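Local coordinates for protein L-asparaginase 1 (Escherichia coli, PDB 6NXC) that hydrolyses L-asparagine to L-aspartate and ammonium as a cytoplasmic, allosterically activated homotetramer, at residues Asn172-Arg177 against Leu197-Glu202; Asp103-Leu108 against Lys130-Thr135; Thr327-Leu332 against Lys344-Asn349. The protein carries 1 engineered substitution. All blocks are in the same frame, centred on the assembly; numbering follows the deposited sequence.

In the fold
From the N terminus, contact 2 comes first. Strand 104-108 leads through helix 114-124 to strand 132-135, its parallel neighbour in the N-terminal mixed sheet. The chain then runs through helix 148-161 and strand 167-171 to contact 1, where 172-177 meets 197-202 across a 19-residue connection without helix. This is the antiparallel side of the same sheet. Contacts 1 and 2 touch where Leu175 CD1 packs on Ile133 CG2. Contact 3 closes last, in the C-terminal domain, and joins helix 322-333 to the end of helix 339-346. Its centre is about 23 Å from the centre of each of the other two. The three loops follow in series; none nest or cross.

Contact 1. Residues Asn172-Arg177 against Leu197-Glu202; sequences NNRLYR and LPPLLE
Leu175 pairs with both Leu200 and Leu201 in a classic beta bulge, on the antiparallel side of the N-terminal sheet. Leu175 N donates to Leu201 O at 3.0 Å. Leu175 O takes Leu200 N at 2.7 Å, nearly along the C=O axis, and a weak bond from Leu201 N.

The tight part is apolar. Leu175 and Leu201 run abreast from their strands, with Leu175 CD2 3.8 Å from Leu201 CD1. Leu201 continues onto Val158 of helix 148-161, and Leu175 onto strand 167-171. Nearby, Leu200 CD1 rests against the backbone of Arg177.

The other face is looser and reaches solvent. There Arg174 and Glu202 run alongside each other, and Arg174 NH2 forms a salt bridge to Glu202 OE2 at 2.6 Å. The guanidinium and carboxylate planes are 28° apart. Pro199 CG sits over the centre of one guanidinium face, and Pro199 CB meets Tyr176 CD1. The Arg174 chain bends at chi3 (149°), which turns its guanidinium over the proline. An alanine at Glu202 would remove the carboxylate and is likely to leave Arg174 NH2 without its ionic mate and the guanidinium freer to turn.

Beyond the bulge, 197-199 is no longer clearly strand, and a water carries the link between the backbones. Arg177 points its polar end to Glu166, while Leu197 CD2 lies over one guanidinium face, toward its rim, 3.6 Å from Arg177 NH1. The water accepts from Arg177 N and donates to Pro198 O, 2.9 Å from each.

Contact 2. Residues Asp103-Leu108 against Lys130-Thr135; sequences DGFVIL and KPVIVT
Phe105 and Val132 pair in the parallel part of the mixed N-terminal sheet, on neighbouring strands joined through helix 114-124 as a beta-alpha-beta crossover. The strand axes lie 4.5 Å apart at an angle of 19°. Four backbone bonds alternate along them: Phe105 N to Pro131 O, Ile133 N to Phe105 O, Ile107 N to Ile133 O and Thr135 N to Ile107 O.

Phe105 can be followed outward. Phe105 CB lies 3.7 Å from Pro131 O and 4.2 Å from Val132 CG2. CG is anti to the carbonyl carbon (chi1 -57°), which carries the ring toward the start of the other strand. CG still skirts Pro131 O, and Phe105 CD2 comes 3.4 Å from Pro131 O. Phe105 CE2 then reaches Lys130 CD at 4.0 Å, so the aliphatic chain of the lysine borders the ring at its edge, in plane. Lys130 ends on the carbonyls of Tyr99 and Tyr102 and makes a cation-pi contact with Tyr99.

Ile107 and Val134 extend the side of the sheet that bears Phe105; Val134 leans on helix 114-124. On the reverse side, Val106, Ile133 and Thr135 pack on helix 148-161. Thr135 OG1 bonds to Phe170 O, and Thr135 CG2 lies 3.8 Å from Leu108 CD2.

Contact 3. Residues Thr327-Leu332 against Lys344-Asn349; sequences TKLHYL and KAMSQN
Lys328 and Met346 run antiparallel, each passing along the other, between helix 322-333 and the C-terminal end of helix 339-346. This is packing within the C-terminal domain. Lys328 CG is anti to the backbone N (chi1 -163°), and the rest of the chain is fully extended. Its methylenes pass along the thioether, with Lys328 CG 3.7 Å from Met346 SD.

Met346 bends at chi2 and chi3. This brings its sulfur and methyl among three side chains of the other helix. Leu329 stands roughly perpendicular to it, with Leu329 CG 3.7 Å from Met346 CE. Leu332 approaches obliquely, and its CD1 lies 3.4 Å from Met346 SD. Leu332 CD1 is also 3.8 Å from Ala345 CB.

Past the sulfur, Lys328 NZ reaches the backbone where the helix ends. Lys328 NZ bonds to Gln348 O at 2.7 Å, with a C=O...N angle of 165°. Lys328 NZ also bonds to Met346 O at 3.0 Å, from above the carbonyl plane, and weakly to Ala345 O. Glu353 adds a salt bridge to the same nitrogen.

The lysine is thus buried along its carbon chain, while its ammonium meets carbonyl oxygens at a helix C terminus and a carboxylate. These surroundings are likely to favour the charged form.

Contact 1. Residues Asn172-Arg177 against Leu197-Glu202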
loop_
_atom_site.group_PDB
_atom_site.type_symbol
_atom_site.label_atom_id
_atom_site.label_comp_id
_atom_site.label_asym_id
_atom_site.label_seq_id
_atom_site.Cartn_x
_atom_site.Cartn_y
_atom_site.Cartn_z
ATOM N N ASN B 172 5.890 0.839 15.038
ATOM C CA ASN B 172 6.403 1.142 13.676
ATOM C C ASN B 172 5.925 2.504 13.163
ATOM O O ASN B 172 5.335 2.601 12.073
ATOM C CB ASN B 172 5.937 0.039 12.730
ATOM C CG ASN B 172 6.672 0.053 11.390
ATOM O OD1 ASN B 172 6.058 0.075 10.321
ATOM N ND2 ASN B 172 7.977 0.012 11.471
ATOM N N ASN B 173 6.110 3.556 13.953
ATOM C CA ASN B 173 5.895 4.965 13.601
ATOM C C ASN B 173 4.442 5.343 13.467
ATOM O O ASN B 173 4.187 6.384 12.792
ATOM C CB ASN B 173 6.700 5.335 12.321
ATOM C CG ASN B 173 8.184 5.168 12.580
ATOM O OD1 ASN B 173 8.829 4.377 11.934
ATOM N ND2 ASN B 173 8.645 5.743 13.639
ATOM N N ARG B 174 3.475 4.516 13.904
ATOM C CA ARG B 174 2.044 4.875 13.862
ATOM C C ARG B 174 1.413 4.642 15.237
ATOM O O ARG B 174 1.807 3.757 15.932
ATOM C CB ARG B 174 1.316 4.047 12.819
ATOM C CG ARG B 174 1.747 4.509 11.411
ATOM C CD ARG B 174 1.456 3.492 10.318
ATOM N NE ARG B 174 1.193 4.255 9.082
ATOM C CZ ARG B 174 0.225 4.013 8.170
ATOM N NH1 ARG B 174 -0.601 2.970 8.261
ATOM N NH2 ARG B 174 0.129 4.818 7.125
ATOM N N LEU B 175 0.556 5.578 15.599
ATOM C CA LEU B 175 -0.332 5.429 16.737
ATOM C C LEU B 175 -1.712 5.055 16.241
ATOM O O LEU B 175 -2.324 5.887 15.521
ATOM C CB LEU B 175 -0.358 6.707 17.549
ATOM C CG LEU B 175 -1.028 6.630 18.921
ATOM C CD1 LEU B 175 -0.261 5.827 19.911
ATOM C CD2 LEU B 175 -1.431 8.013 19.411
ATOM N N TYR B 176 -2.253 3.949 16.778
ATOM C CA TYR B 176 -3.572 3.419 16.397
ATOM C C TYR B 176 -4.549 3.545 17.574
ATOM O O TYR B 176 -4.118 3.428 18.738
ATOM C CB TYR B 176 -3.454 1.966 15.987
ATOM C CG TYR B 176 -2.516 1.717 14.832
ATOM C CD1 TYR B 176 -2.863 1.958 13.518
ATOM C CD2 TYR B 176 -1.256 1.213 15.049
ATOM C CE1 TYR B 176 -1.996 1.665 12.474
ATOM C CE2 TYR B 176 -0.345 0.981 14.025
ATOM C CZ TYR B 176 -0.755 1.121 12.714
ATOM O OH TYR B 176 0.153 0.901 11.701
ATOM N N ARG B 177 -5.828 3.695 17.239
ATOM C CA ARG B 177 -6.868 3.485 18.275
ATOM C C ARG B 177 -6.823 2.030 18.720
ATOM O O ARG B 177 -6.904 1.142 17.893
ATOM C CB ARG B 177 -8.219 3.871 17.718
ATOM C CG ARG B 177 -9.302 3.680 18.748
ATOM C CD ARG B 177 -10.698 4.200 18.363
ATOM N NE ARG B 177 -10.648 5.689 18.369
ATOM C CZ ARG B 177 -11.388 6.482 17.638
ATOM N NH1 ARG B 177 -12.343 5.983 16.888
ATOM N NH2 ARG B 177 -11.168 7.801 17.684
ATOM N N LEU B 197 -10.044 1.872 10.436
ATOM C CA LEU B 197 -9.877 3.314 10.792
ATOM C C LEU B 197 -8.454 3.739 10.464
ATOM O O LEU B 197 -7.521 3.035 10.771
ATOM C CB LEU B 197 -10.125 3.420 12.315
ATOM C CG LEU B 197 -10.237 4.827 12.858
ATOM C CD1 LEU B 197 -11.540 5.435 12.438
ATOM C CD2 LEU B 197 -9.973 4.941 14.384
ATOM N N PRO B 198 -8.202 4.978 10.001
ATOM C CA PRO B 198 -6.827 5.408 9.834
ATOM C C PRO B 198 -6.156 5.641 11.207
ATOM O O PRO B 198 -6.786 5.639 12.248
ATOM C CB PRO B 198 -6.955 6.774 9.128
ATOM C CG PRO B 198 -8.368 6.667 8.455
ATOM C CD PRO B 198 -9.220 5.966 9.533
ATOM N N PRO B 199 -4.829 5.655 11.194
ATOM C CA PRO B 199 -4.029 5.875 12.383
ATOM C C PRO B 199 -4.329 7.236 12.925
ATOM O O PRO B 199 -4.895 8.109 12.242
ATOM C CB PRO B 199 -2.575 5.826 11.961
ATOM C CG PRO B 199 -2.578 5.579 10.498
ATOM C CD PRO B 199 -4.008 5.566 9.968
ATOM N N LEU B 200 -4.114 7.415 14.197
ATOM C CA LEU B 200 -4.349 8.710 14.851
ATOM C C LEU B 200 -3.128 9.646 14.565
ATOM O O LEU B 200 -3.296 10.871 14.559
ATOM C CB LEU B 200 -4.585 8.514 16.348
ATOM C CG LEU B 200 -5.776 7.636 16.708
ATOM C CD1 LEU B 200 -5.809 7.366 18.168
ATOM C CD2 LEU B 200 -7.089 8.214 16.245
ATOM N N LEU B 201 -1.903 9.142 14.541
ATOM C CA LEU B 201 -0.672 9.954 14.431
ATOM C C LEU B 201 0.276 9.132 13.567
ATOM O O LEU B 201 0.261 7.886 13.671
ATOM C CB LEU B 201 0.153 10.126 15.713
ATOM C CG LEU B 201 -0.373 10.891 16.899
ATOM C CD1 LEU B 201 0.679 10.818 18.009
ATOM C CD2 LEU B 201 -0.746 12.310 16.466
ATOM N N GLU B 202 1.112 9.785 12.774
ATOM C CA GLU B 202 2.210 9.098 12.038
ATOM C C GLU B 202 3.494 9.878 12.331
ATOM O O GLU B 202 3.431 11.084 12.386
ATOM C CB GLU B 202 1.881 8.985 10.559
ATOM C CG GLU B 202 0.642 8.242 10.234
ATOM C CD GLU B 202 0.292 8.139 8.752
ATOM O OE1 GLU B 202 0.529 9.149 7.988
ATOM O OE2 GLU B 202 -0.207 7.028 8.358
HETATM O O HOH W 1 -6.435 3.782 14.420
#

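Contact 2. Residues Asp103-Leu108 against Lys130-Thr135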
loop_
_atom_site.group_PDB
_atom_site.type_symbol
_atom_site.label_atom_id
_atom_site.label_comp_id
_atom_site.label_asym_id
_atom_site.label_seq_id
_atom_site.Cartn_x
_atom_site.Cartn_y
_atom_site.Cartn_z
ATOM N N ASP B 103 1.661 11.532 34.385
ATOM C CA ASP B 103 1.028 12.303 33.295
ATOM C C ASP B 103 0.544 11.399 32.191
ATOM O O ASP B 103 -0.131 11.820 31.259
ATOM C CB ASP B 103 1.997 13.344 32.810
ATOM C CG ASP B 103 2.421 14.321 33.888
ATOM O OD1 ASP B 103 1.495 14.711 34.617
ATOM O OD2 ASP B 103 3.685 14.541 34.090
ATOM N N GLY B 104 1.003 10.170 32.194
ATOM C CA GLY B 104 0.609 9.192 31.163
ATOM C C GLY B 104 1.150 7.821 31.473
ATOM O O GLY B 104 2.036 7.695 32.351
ATOM N N PHE B 105 0.758 6.844 30.651
ATOM C CA PHE B 105 0.996 5.412 30.932
ATOM C C PHE B 105 1.432 4.743 29.630
ATOM O O PHE B 105 0.695 4.836 28.630
ATOM C CB PHE B 105 -0.324 4.876 31.514
ATOM C CG PHE B 105 -0.725 5.674 32.731
ATOM C CD1 PHE B 105 -0.307 5.318 34.010
ATOM C CD2 PHE B 105 -1.534 6.770 32.560
ATOM C CE1 PHE B 105 -0.632 6.117 35.099
ATOM C CE2 PHE B 105 -1.792 7.614 33.626
ATOM C CZ PHE B 105 -1.278 7.317 34.865
ATOM N N VAL B 106 2.510 4.022 29.688
ATOM C CA VAL B 106 2.891 3.102 28.585
ATOM C C VAL B 106 2.839 1.681 29.110
ATOM O O VAL B 106 3.416 1.369 30.208
ATOM C CB VAL B 106 4.280 3.470 28.070
ATOM C CG1 VAL B 106 4.810 2.392 27.108
ATOM C CG2 VAL B 106 4.286 4.850 27.424
ATOM N N ILE B 107 2.145 0.838 28.386
ATOM C CA ILE B 107 1.985 -0.564 28.756
ATOM C C ILE B 107 2.940 -1.311 27.804
ATOM O O ILE B 107 2.604 -1.414 26.614
ATOM C CB ILE B 107 0.525 -1.030 28.686
ATOM C CG1 ILE B 107 -0.530 -0.156 29.400
ATOM C CG2 ILE B 107 0.363 -2.425 29.189
ATOM C CD1 ILE B 107 -0.175 0.237 30.801
ATOM N N LEU B 108 4.016 -1.885 28.346
ATOM C CA LEU B 108 4.938 -2.689 27.532
ATOM C C LEU B 108 4.398 -4.118 27.583
ATOM O O LEU B 108 4.120 -4.603 28.754
ATOM C CB LEU B 108 6.337 -2.700 28.146
ATOM C CG LEU B 108 7.264 -1.604 27.695
ATOM C CD1 LEU B 108 8.661 -1.810 28.321
ATOM C CD2 LEU B 108 7.368 -1.573 26.176
ATOM N N LYS B 130 -5.964 10.870 30.490
ATOM C CA LYS B 130 -4.516 10.804 30.285
ATOM C C LYS B 130 -4.277 9.714 29.273
ATOM O O LYS B 130 -5.085 8.824 29.123
ATOM C CB LYS B 130 -3.728 10.538 31.579
ATOM C CG LYS B 130 -4.009 11.556 32.686
ATOM C CD LYS B 130 -3.240 11.318 33.940
ATOM C CE LYS B 130 -3.718 12.218 35.067
ATOM N NZ LYS B 130 -2.748 12.375 36.154
ATOM N N PRO B 131 -3.164 9.798 28.533
ATOM C CA PRO B 131 -2.885 8.810 27.505
ATOM C C PRO B 131 -2.470 7.504 28.181
ATOM O O PRO B 131 -1.682 7.426 29.192
ATOM C CB PRO B 131 -1.774 9.506 26.716
ATOM C CG PRO B 131 -1.133 10.395 27.681
ATOM C CD PRO B 131 -2.201 10.920 28.558
ATOM N N VAL B 132 -2.859 6.438 27.485
ATOM C CA VAL B 132 -2.470 5.053 27.805
ATOM C C VAL B 132 -2.101 4.469 26.472
ATOM O O VAL B 132 -2.969 4.433 25.577
ATOM C CB VAL B 132 -3.605 4.269 28.459
ATOM C CG1 VAL B 132 -3.181 2.869 28.644
ATOM C CG2 VAL B 132 -4.118 4.857 29.777
ATOM N N ILE B 133 -0.855 4.090 26.342
ATOM C CA ILE B 133 -0.287 3.608 25.066
ATOM C C ILE B 133 0.320 2.234 25.276
ATOM O O ILE B 133 1.279 2.059 26.084
ATOM C CB ILE B 133 0.795 4.577 24.560
ATOM C CG1 ILE B 133 0.334 6.045 24.538
ATOM C CG2 ILE B 133 1.299 4.058 23.240
ATOM C CD1 ILE B 133 1.292 6.991 23.805
ATOM N N VAL B 134 -0.183 1.251 24.521
ATOM C CA VAL B 134 0.381 -0.094 24.571
ATOM C C VAL B 134 1.413 -0.173 23.443
ATOM O O VAL B 134 1.092 0.224 22.331
ATOM C CB VAL B 134 -0.738 -1.143 24.451
ATOM C CG1 VAL B 134 -0.246 -2.538 24.665
ATOM C CG2 VAL B 134 -1.935 -0.854 25.395
ATOM N N THR B 135 2.540 -0.778 23.727
ATOM C CA THR B 135 3.642 -1.026 22.746
ATOM C C THR B 135 4.473 -2.235 23.155
ATOM O O THR B 135 4.300 -2.815 24.225
ATOM C CB THR B 135 4.459 0.274 22.526
ATOM O OG1 THR B 135 5.104 0.140 21.251
ATOM C CG2 THR B 135 5.513 0.572 23.575
HETATM O O HOH W 2 -1.140 14.442 34.727
#

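Contact 3. Residues Thr327-Leu332 against Lys344-Asn349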
loop_
_atom_site.group_PDB
_atom_site.type_symbol
_atom_site.label_atom_id
_atom_site.label_comp_id
_atom_site.label_asym_id
_atom_site.label_seq_id
_atom_site.Cartn_x
_atom_site.Cartn_y
_atom_site.Cartn_z
ATOM N N THR B 327 -13.610 -8.314 23.777
ATOM C CA THR B 327 -13.369 -7.554 24.999
ATOM C C THR B 327 -14.666 -6.804 25.329
ATOM O O THR B 327 -14.937 -6.648 26.464
ATOM C CB THR B 327 -12.089 -6.744 24.906
ATOM O OG1 THR B 327 -12.279 -5.874 23.795
ATOM C CG2 THR B 327 -10.910 -7.638 24.699
ATOM N N LYS B 328 -15.436 -6.312 24.337
ATOM C CA LYS B 328 -16.665 -5.568 24.556
ATOM C C LYS B 328 -17.683 -6.497 25.259
ATOM O O LYS B 328 -18.396 -6.048 26.164
ATOM C CB LYS B 328 -17.256 -5.093 23.234
ATOM C CG LYS B 328 -18.295 -3.982 23.361
ATOM C CD LYS B 328 -18.706 -3.475 21.993
ATOM C CE LYS B 328 -19.720 -2.398 22.078
ATOM N NZ LYS B 328 -20.076 -1.902 20.728
ATOM N N LEU B 329 -17.741 -7.781 24.841
ATOM C CA LEU B 329 -18.704 -8.760 25.474
ATOM C C LEU B 329 -18.260 -9.003 26.916
ATOM O O LEU B 329 -19.095 -8.988 27.769
ATOM C CB LEU B 329 -18.709 -10.056 24.693
ATOM C CG LEU B 329 -19.497 -9.933 23.403
ATOM C CD1 LEU B 329 -19.163 -11.095 22.511
ATOM C CD2 LEU B 329 -20.979 -9.897 23.755
ATOM N N HIS B 330 -16.963 -9.206 27.157
ATOM C CA HIS B 330 -16.381 -9.368 28.522
ATOM C C HIS B 330 -16.809 -8.193 29.347
ATOM O O HIS B 330 -17.336 -8.373 30.511
ATOM C CB HIS B 330 -14.877 -9.501 28.575
ATOM C CG HIS B 330 -14.445 -10.921 28.301
ATOM N ND1 HIS B 330 -14.298 -11.838 29.328
ATOM C CD2 HIS B 330 -14.035 -11.540 27.194
ATOM C CE1 HIS B 330 -13.907 -12.971 28.799
ATOM N NE2 HIS B 330 -13.708 -12.808 27.515
ATOM N N TYR B 331 -16.695 -6.979 28.770
ATOM C CA TYR B 331 -17.044 -5.768 29.522
ATOM C C TYR B 331 -18.552 -5.722 29.839
ATOM O O TYR B 331 -18.927 -5.609 31.007
ATOM C CB TYR B 331 -16.582 -4.532 28.717
ATOM C CG TYR B 331 -17.244 -3.254 29.142
ATOM C CD1 TYR B 331 -16.943 -2.658 30.333
ATOM C CD2 TYR B 331 -18.163 -2.644 28.336
ATOM C CE1 TYR B 331 -17.525 -1.467 30.732
ATOM C CE2 TYR B 331 -18.788 -1.481 28.719
ATOM C CZ TYR B 331 -18.488 -0.902 29.939
ATOM O OH TYR B 331 -19.140 0.229 30.246
ATOM N N LEU B 332 -19.394 -5.899 28.843
ATOM C CA LEU B 332 -20.842 -5.730 29.045
ATOM C C LEU B 332 -21.396 -6.877 29.902
ATOM O O LEU B 332 -22.243 -6.545 30.780
ATOM C CB LEU B 332 -21.528 -5.698 27.665
ATOM C CG LEU B 332 -21.316 -4.424 26.871
ATOM C CD1 LEU B 332 -21.807 -4.656 25.466
ATOM C CD2 LEU B 332 -21.996 -3.197 27.500
ATOM N N LYS B 344 -28.306 -4.508 22.633
ATOM C CA LYS B 344 -28.414 -3.176 22.001
ATOM C C LYS B 344 -27.024 -2.508 22.012
ATOM O O LYS B 344 -26.669 -1.818 21.062
ATOM C CB LYS B 344 -29.460 -2.336 22.754
ATOM C CG LYS B 344 -29.315 -0.832 22.612
ATOM C CD LYS B 344 -30.613 -0.056 22.922
ATOM C CE LYS B 344 -30.827 1.120 21.989
ATOM N NZ LYS B 344 -31.904 2.006 22.491
ATOM N N ALA B 345 -26.311 -2.614 23.116
ATOM C CA ALA B 345 -25.034 -1.912 23.347
ATOM C C ALA B 345 -23.979 -2.511 22.401
ATOM O O ALA B 345 -23.066 -1.734 21.968
ATOM C CB ALA B 345 -24.543 -2.082 24.776
ATOM N N MET B 346 -24.119 -3.765 22.039
ATOM C CA MET B 346 -23.085 -4.392 21.190
ATOM C C MET B 346 -23.074 -3.695 19.816
ATOM O O MET B 346 -22.008 -3.594 19.238
ATOM C CB MET B 346 -23.292 -5.907 21.039
ATOM C CG MET B 346 -22.786 -6.664 22.201
ATOM S SD MET B 346 -21.048 -6.365 22.598
ATOM C CE MET B 346 -20.271 -7.119 21.162
ATOM N N SER B 347 -24.157 -3.125 19.317
ATOM C CA SER B 347 -24.051 -2.439 17.998
ATOM C C SER B 347 -23.928 -0.915 18.158
ATOM O O SER B 347 -24.004 -0.201 17.165
ATOM C CB SER B 347 -25.235 -2.804 17.125
ATOM O OG SER B 347 -26.416 -2.390 17.763
ATOM N N GLN B 348 -23.712 -0.404 19.347
ATOM C CA GLN B 348 -23.590 1.041 19.661
ATOM C C GLN B 348 -22.097 1.365 19.740
ATOM O O GLN B 348 -21.272 0.453 20.128
ATOM C CB GLN B 348 -24.303 1.407 20.950
ATOM C CG GLN B 348 -25.824 1.399 20.940
ATOM C CD GLN B 348 -26.418 1.846 22.273
ATOM O OE1 GLN B 348 -27.520 2.380 22.312
ATOM N NE2 GLN B 348 -25.727 1.650 23.390
ATOM N N ASN B 349 -21.671 2.528 19.283
ATOM C CA ASN B 349 -20.251 2.912 19.400
ATOM C C ASN B 349 -20.004 3.396 20.816
ATOM O O ASN B 349 -20.296 4.583 21.101
ATOM C CB ASN B 349 -19.901 3.989 18.369
ATOM C CG ASN B 349 -18.500 4.528 18.475
ATOM O OD1 ASN B 349 -17.584 3.738 18.750
ATOM N ND2 ASN B 349 -18.283 5.744 17.972
#